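Local coordinates for protein glutamate racemase (Francisella tularensis subsp. tularensis, PDB 3OUT) that belongs to the aspartate/glutamate racemase family of two-domain alpha/beta proteins and holds D-glutamic acid in the cleft between its two parallel sheets, at residues F38-I41 with P45-T48; M152-F157 with R246-M251. One frame throughout, in Å; residues are numbered along the deposited sequence.

Contact 1. Residues F38-I41 with P45-T48. With DGL (D-glutamic acid), chain E.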
loop_
_atom_site.group_PDB
_atom_site.type_symbol
_atom_site.label_atom_id
_atom_site.label_comp_id
_atom_site.label_asym_id
_atom_site.label_seq_id
_atom_site.Cartn_x
_atom_site.Cartn_y
_atom_site.Cartn_z
ATOM N N PHE B 38 -7.525 15.016 2.968
ATOM C CA PHE B 38 -6.897 13.690 2.880
ATOM C C PHE B 38 -5.438 13.771 3.190
ATOM O O PHE B 38 -4.701 14.512 2.524
ATOM C CB PHE B 38 -7.068 13.037 1.507
ATOM C CG PHE B 38 -6.805 11.541 1.523
ATOM C CD1 PHE B 38 -7.864 10.659 1.596
ATOM C CD2 PHE B 38 -5.515 11.048 1.569
ATOM C CE1 PHE B 38 -7.639 9.293 1.703
ATOM C CE2 PHE B 38 -5.281 9.684 1.653
ATOM C CZ PHE B 38 -6.369 8.813 1.724
ATOM N N GLY B 39 -4.988 12.983 4.147
ATOM C CA GLY B 39 -3.557 12.875 4.399
ATOM C C GLY B 39 -3.147 11.417 4.426
ATOM O O GLY B 39 -3.718 10.612 5.186
ATOM N N ASP B 40 -2.150 11.074 3.616
ATOM C CA ASP B 40 -1.589 9.717 3.545
ATOM C C ASP B 40 -0.536 9.534 4.634
ATOM O O ASP B 40 0.639 9.241 4.366
ATOM C CB ASP B 40 -1.000 9.470 2.155
ATOM C CG ASP B 40 -0.604 8.049 1.904
ATOM O OD1 ASP B 40 -0.991 7.129 2.670
ATOM O OD2 ASP B 40 0.133 7.849 0.892
ATOM N N ILE B 41 -0.977 9.681 5.870
ATOM C CA ILE B 41 -0.101 9.618 7.066
ATOM C C ILE B 41 0.696 8.293 7.174
ATOM O O ILE B 41 1.798 8.268 7.719
ATOM C CB ILE B 41 -0.897 9.933 8.370
ATOM C CG1 ILE B 41 -1.775 11.189 8.236
ATOM C CG2 ILE B 41 0.062 10.138 9.552
ATOM C CD1 ILE B 41 -1.051 12.465 7.692
ATOM N N PRO B 45 7.180 10.502 4.888
ATOM C CA PRO B 45 7.168 11.648 3.987
ATOM C C PRO B 45 7.179 11.244 2.524
ATOM O O PRO B 45 7.725 10.192 2.154
ATOM C CB PRO B 45 8.467 12.372 4.328
ATOM C CG PRO B 45 9.375 11.255 4.680
ATOM C CD PRO B 45 8.525 10.251 5.400
ATOM N N TYR B 46 6.624 12.089 1.666
ATOM C CA TYR B 46 6.809 11.933 0.233
ATOM C C TYR B 46 8.068 12.640 -0.269
ATOM O O TYR B 46 8.556 12.330 -1.341
ATOM C CB TYR B 46 5.620 12.528 -0.508
ATOM C CG TYR B 46 4.330 11.742 -0.529
ATOM C CD1 TYR B 46 3.950 10.887 0.512
ATOM C CD2 TYR B 46 3.405 11.959 -1.548
ATOM C CE1 TYR B 46 2.710 10.248 0.496
ATOM C CE2 TYR B 46 2.174 11.311 -1.573
ATOM C CZ TYR B 46 1.822 10.469 -0.544
ATOM O OH TYR B 46 0.574 9.905 -0.648
ATOM N N GLY B 47 8.585 13.583 0.509
ATOM C CA GLY B 47 9.673 14.450 0.040
ATOM C C GLY B 47 10.981 13.743 -0.269
ATOM O O GLY B 47 11.874 14.325 -0.900
ATOM N N THR B 48 11.139 12.523 0.241
ATOM C CA THR B 48 12.342 11.725 0.068
ATOM C C THR B 48 12.089 10.460 -0.761
ATOM O O THR B 48 12.957 9.594 -0.781
ATOM C CB THR B 48 12.911 11.321 1.455
ATOM O OG1 THR B 48 11.946 10.558 2.154
ATOM C CG2 THR B 48 13.275 12.575 2.235
HETATM N N DGL E . 4.339 16.481 3.701
HETATM C CA DGL E . 5.737 16.648 3.168
HETATM C C DGL E . 6.357 15.310 2.885
HETATM O O DGL E . 5.615 14.308 2.775
HETATM C CB DGL E . 5.813 17.442 1.869
HETATM C CG DGL E . 5.121 18.812 1.897
HETATM C CD DGL E . 5.427 19.704 0.709
HETATM O OE1 DGL E . 6.313 19.371 -0.100
HETATM O OE2 DGL E . 4.781 20.786 0.624
HETATM O OXT DGL E . 7.593 15.216 2.688
#
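Asp40 and Tyr46 tie the end of strand 35-39 to the loop that follows it, at the C-terminal end of a parallel sheet where loops enclose the D-glutamic acid pocket of this alpha/beta racemase fold. Asp40 is the centre of an inverse gamma turn, closed by a weak bond of 3.0 Å from Ile41 N to Gly39 O, which takes the chain out of the strand.

The contact itself rests on one polar pair. Tyr46 OH donates to Asp40 OD2 over 2.6 Å, meeting the anti lone pair of that oxygen. OD2 lies at the ring edge and in its plane, while the carboxylate stands 87° to the ring. With CG anti to the backbone N (chi1 -171°), Asp40 turns its carboxylate to the phenol. Its CB, which points toward the loop, lies 3.2 Å from Tyr46 OH. The acid is buried but well satisfied: OD2 also forms a salt bridge with Arg43, and OD1 is bonded to Thr239. Phe57, Thr79 and Ile80 touch the tyrosine side chain.

At the other end of Tyr46 the backbone faces the ligand. Its N and that of Gly47 grip separate oxygens of one carboxylate, and Ser15 and Thr79 are among the further hydrogen-bond partners of the ligand. Tyr46 N reaches DGL O at 2.7 Å in a fairly straight bond (161°), whereas Gly47 N reaches DGL OXT at 2.9 Å along a more bent path. Pro45, which follows a cis peptide bond, packs against the same carboxylate, its CB 3.4 Å from DGL OXT.

Contact 2. Residues M152-F157 with R246-M251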
loop_
_atom_site.group_PDB
_atom_site.type_symbol
_atom_site.label_atom_id
_atom_site.label_comp_id
_atom_site.label_asym_id
_atom_site.label_seq_id
_atom_site.Cartn_x
_atom_site.Cartn_y
_atom_site.Cartn_z
HETATM N N MSE B 152 12.406 17.684 11.295
HETATM C CA MSE B 152 12.792 18.626 12.343
HETATM C C MSE B 152 11.533 19.309 12.889
HETATM O O MSE B 152 11.313 19.358 14.101
HETATM C CB MSE B 152 13.785 19.671 11.764
HETATM C CG MSE B 152 14.256 20.636 12.753
HETATM SE SE MSE B 152 15.425 21.968 11.934
HETATM C CE MSE B 152 13.959 23.003 11.129
ATOM N N ILE B 153 10.703 19.796 11.977
ATOM C CA ILE B 153 9.511 20.543 12.345
ATOM C C ILE B 153 8.462 19.607 12.958
ATOM O O ILE B 153 7.798 19.934 13.961
ATOM C CB ILE B 153 8.989 21.343 11.109
ATOM C CG1 ILE B 153 9.962 22.499 10.821
ATOM C CG2 ILE B 153 7.562 21.866 11.305
ATOM C CD1 ILE B 153 9.769 23.077 9.425
ATOM N N GLU B 154 8.321 18.415 12.376
ATOM C CA GLU B 154 7.353 17.442 12.902
ATOM C C GLU B 154 7.752 16.935 14.282
ATOM O O GLU B 154 6.880 16.537 15.058
ATOM C CB GLU B 154 7.111 16.288 11.936
ATOM C CG GLU B 154 6.368 16.766 10.661
ATOM C CD GLU B 154 5.993 15.672 9.701
ATOM O OE1 GLU B 154 6.320 14.489 9.962
ATOM O OE2 GLU B 154 5.366 15.979 8.660
ATOM N N GLU B 155 9.050 16.971 14.590
ATOM C CA GLU B 155 9.542 16.583 15.913
ATOM C C GLU B 155 9.469 17.723 16.923
ATOM O O GLU B 155 9.881 17.562 18.067
ATOM C CB GLU B 155 10.964 16.087 15.814
ATOM C CG GLU B 155 11.102 14.788 15.068
ATOM C CD GLU B 155 10.364 13.652 15.734
ATOM O OE1 GLU B 155 10.258 13.642 16.991
ATOM O OE2 GLU B 155 9.827 12.782 14.999
ATOM N N GLY B 156 9.001 18.878 16.483
ATOM C CA GLY B 156 8.779 20.011 17.395
ATOM C C GLY B 156 9.903 21.007 17.482
ATOM O O GLY B 156 9.838 21.908 18.337
ATOM N N PHE B 157 10.942 20.877 16.652
ATOM C CA PHE B 157 12.043 21.833 16.644
ATOM C C PHE B 157 11.625 22.944 15.685
ATOM O O PHE B 157 11.782 22.809 14.475
ATOM C CB PHE B 157 13.369 21.192 16.204
ATOM C CG PHE B 157 13.908 20.147 17.139
ATOM C CD1 PHE B 157 13.540 18.830 16.999
ATOM C CD2 PHE B 157 14.869 20.459 18.089
ATOM C CE1 PHE B 157 14.038 17.846 17.834
ATOM C CE2 PHE B 157 15.401 19.473 18.919
ATOM C CZ PHE B 157 14.992 18.157 18.784
ATOM N N ARG B 246 -2.289 14.056 16.207
ATOM C CA ARG B 246 -3.206 15.071 16.706
ATOM C C ARG B 246 -2.469 16.346 16.979
ATOM O O ARG B 246 -2.836 17.412 16.460
ATOM C CB ARG B 246 -3.896 14.566 17.973
ATOM C CG ARG B 246 -5.197 15.281 18.313
ATOM C CD ARG B 246 -5.042 16.685 18.881
ATOM N NE ARG B 246 -4.136 16.777 20.036
ATOM C CZ ARG B 246 -3.586 17.906 20.499
ATOM N NH1 ARG B 246 -3.817 19.087 19.905
ATOM N NH2 ARG B 246 -2.761 17.857 21.559
ATOM N N SER B 247 -1.411 16.257 17.762
ATOM C CA SER B 247 -0.707 17.459 18.190
ATOM C C SER B 247 0.036 18.159 17.049
ATOM O O SER B 247 -0.021 19.367 16.938
ATOM C CB SER B 247 0.212 17.142 19.364
ATOM O OG SER B 247 1.284 16.315 18.980
ATOM N N VAL B 248 0.722 17.403 16.198
ATOM C CA VAL B 248 1.495 18.044 15.124
ATOM C C VAL B 248 0.525 18.580 14.055
ATOM O O VAL B 248 0.714 19.697 13.553
ATOM C CB VAL B 248 2.607 17.129 14.578
ATOM C CG1 VAL B 248 3.377 17.816 13.440
ATOM C CG2 VAL B 248 3.557 16.713 15.671
ATOM N N GLY B 249 -0.527 17.836 13.724
ATOM C CA GLY B 249 -1.476 18.320 12.724
ATOM C C GLY B 249 -2.171 19.594 13.153
ATOM O O GLY B 249 -2.345 20.508 12.378
ATOM N N GLU B 250 -2.602 19.637 14.416
ATOM C CA GLU B 250 -3.355 20.778 14.919
ATOM C C GLU B 250 -2.459 21.989 15.115
ATOM O O GLU B 250 -2.969 23.106 15.104
ATOM C CB GLU B 250 -4.165 20.404 16.165
ATOM C CG GLU B 250 -5.279 19.436 15.800
ATOM C CD GLU B 250 -6.176 19.055 16.976
ATOM O OE1 GLU B 250 -5.957 19.517 18.125
ATOM O OE2 GLU B 250 -7.099 18.263 16.730
HETATM N N MSE B 251 -1.143 21.780 15.202
HETATM C CA MSE B 251 -0.154 22.909 15.131
HETATM C C MSE B 251 -0.299 23.665 13.798
HETATM O O MSE B 251 -0.257 24.889 13.783
HETATM C CB MSE B 251 1.282 22.422 15.346
HETATM C CG MSE B 251 2.337 23.508 15.358
HETATM SE SE MSE B 251 4.171 22.874 15.477
HETATM C CE MSE B 251 4.428 21.959 13.740
#
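Val248 lays its CG2 methyl over the carbonyl oxygen of Glu154, at 3.4 Å, in the closest approach between the end of helix 149-154 and the side of helix 245-253. Its other methyl, CG1, stands anti to the backbone N (chi1 179°) and rests 4.0 Å from Glu154 CA; both branches thus meet the backbone of the last helical residue. The aliphatic part of Glu154 joins in, with CG 4.2 Å from Val248 CG1. Its carboxylate does not take part: OE2 is hydrogen-bonded to His188, a residue of the D-glutamic acid pocket, and Ile17 touches both Glu154 and Val248.

One turn further along helix 245-253, Met251, present as selenomethionine, runs extended and then bends at its last torsion (chi3 67°). The bend brings CE 4.0 Å from Ile153 CG2 and 3.9 Å from Ile153 O, the two side chains crossing at about a right angle. Helix 149-154 ends here in a Schellman motif: Gly156 has positive phi, Phe157 N bonds back to Met152 O at 3.0 Å, and Gly156 N to Ile153 O.

On helix 245-253 itself, Arg246 and Glu250 form a salt bridge that is extended by Arg246 of the third subunit. Between the two segments no hydrogen bond or salt bridge crosses; they meet through van der Waals contact alone, while the polar ends of Glu154, Arg246 and Glu250 are paired elsewhere.

How the contacts relate
Contact 1 closes before contact 2 opens along the chain, and their centres are 14 Å apart, with nearest atoms about 6 Å apart and no touch. Contact 1 is local, spanning the end of strand 35-39 of the six-stranded sheet and the loop that leads to helix 51-67. Contact 2 is long-range: helix 149-154 follows strand 140-145 of the four-stranded sheet, whereas helix 245-253 lies between strands 234-238 and 259-262 of the larger one, so it bridges the two halves of the fold. Both border the D-glutamic acid cleft, residues 45-47 directly and Glu154 through His188. Pro45, Thr48, Met152, Glu155 and Phe157 pack on the second subunit, placing the cleft rim near that interface.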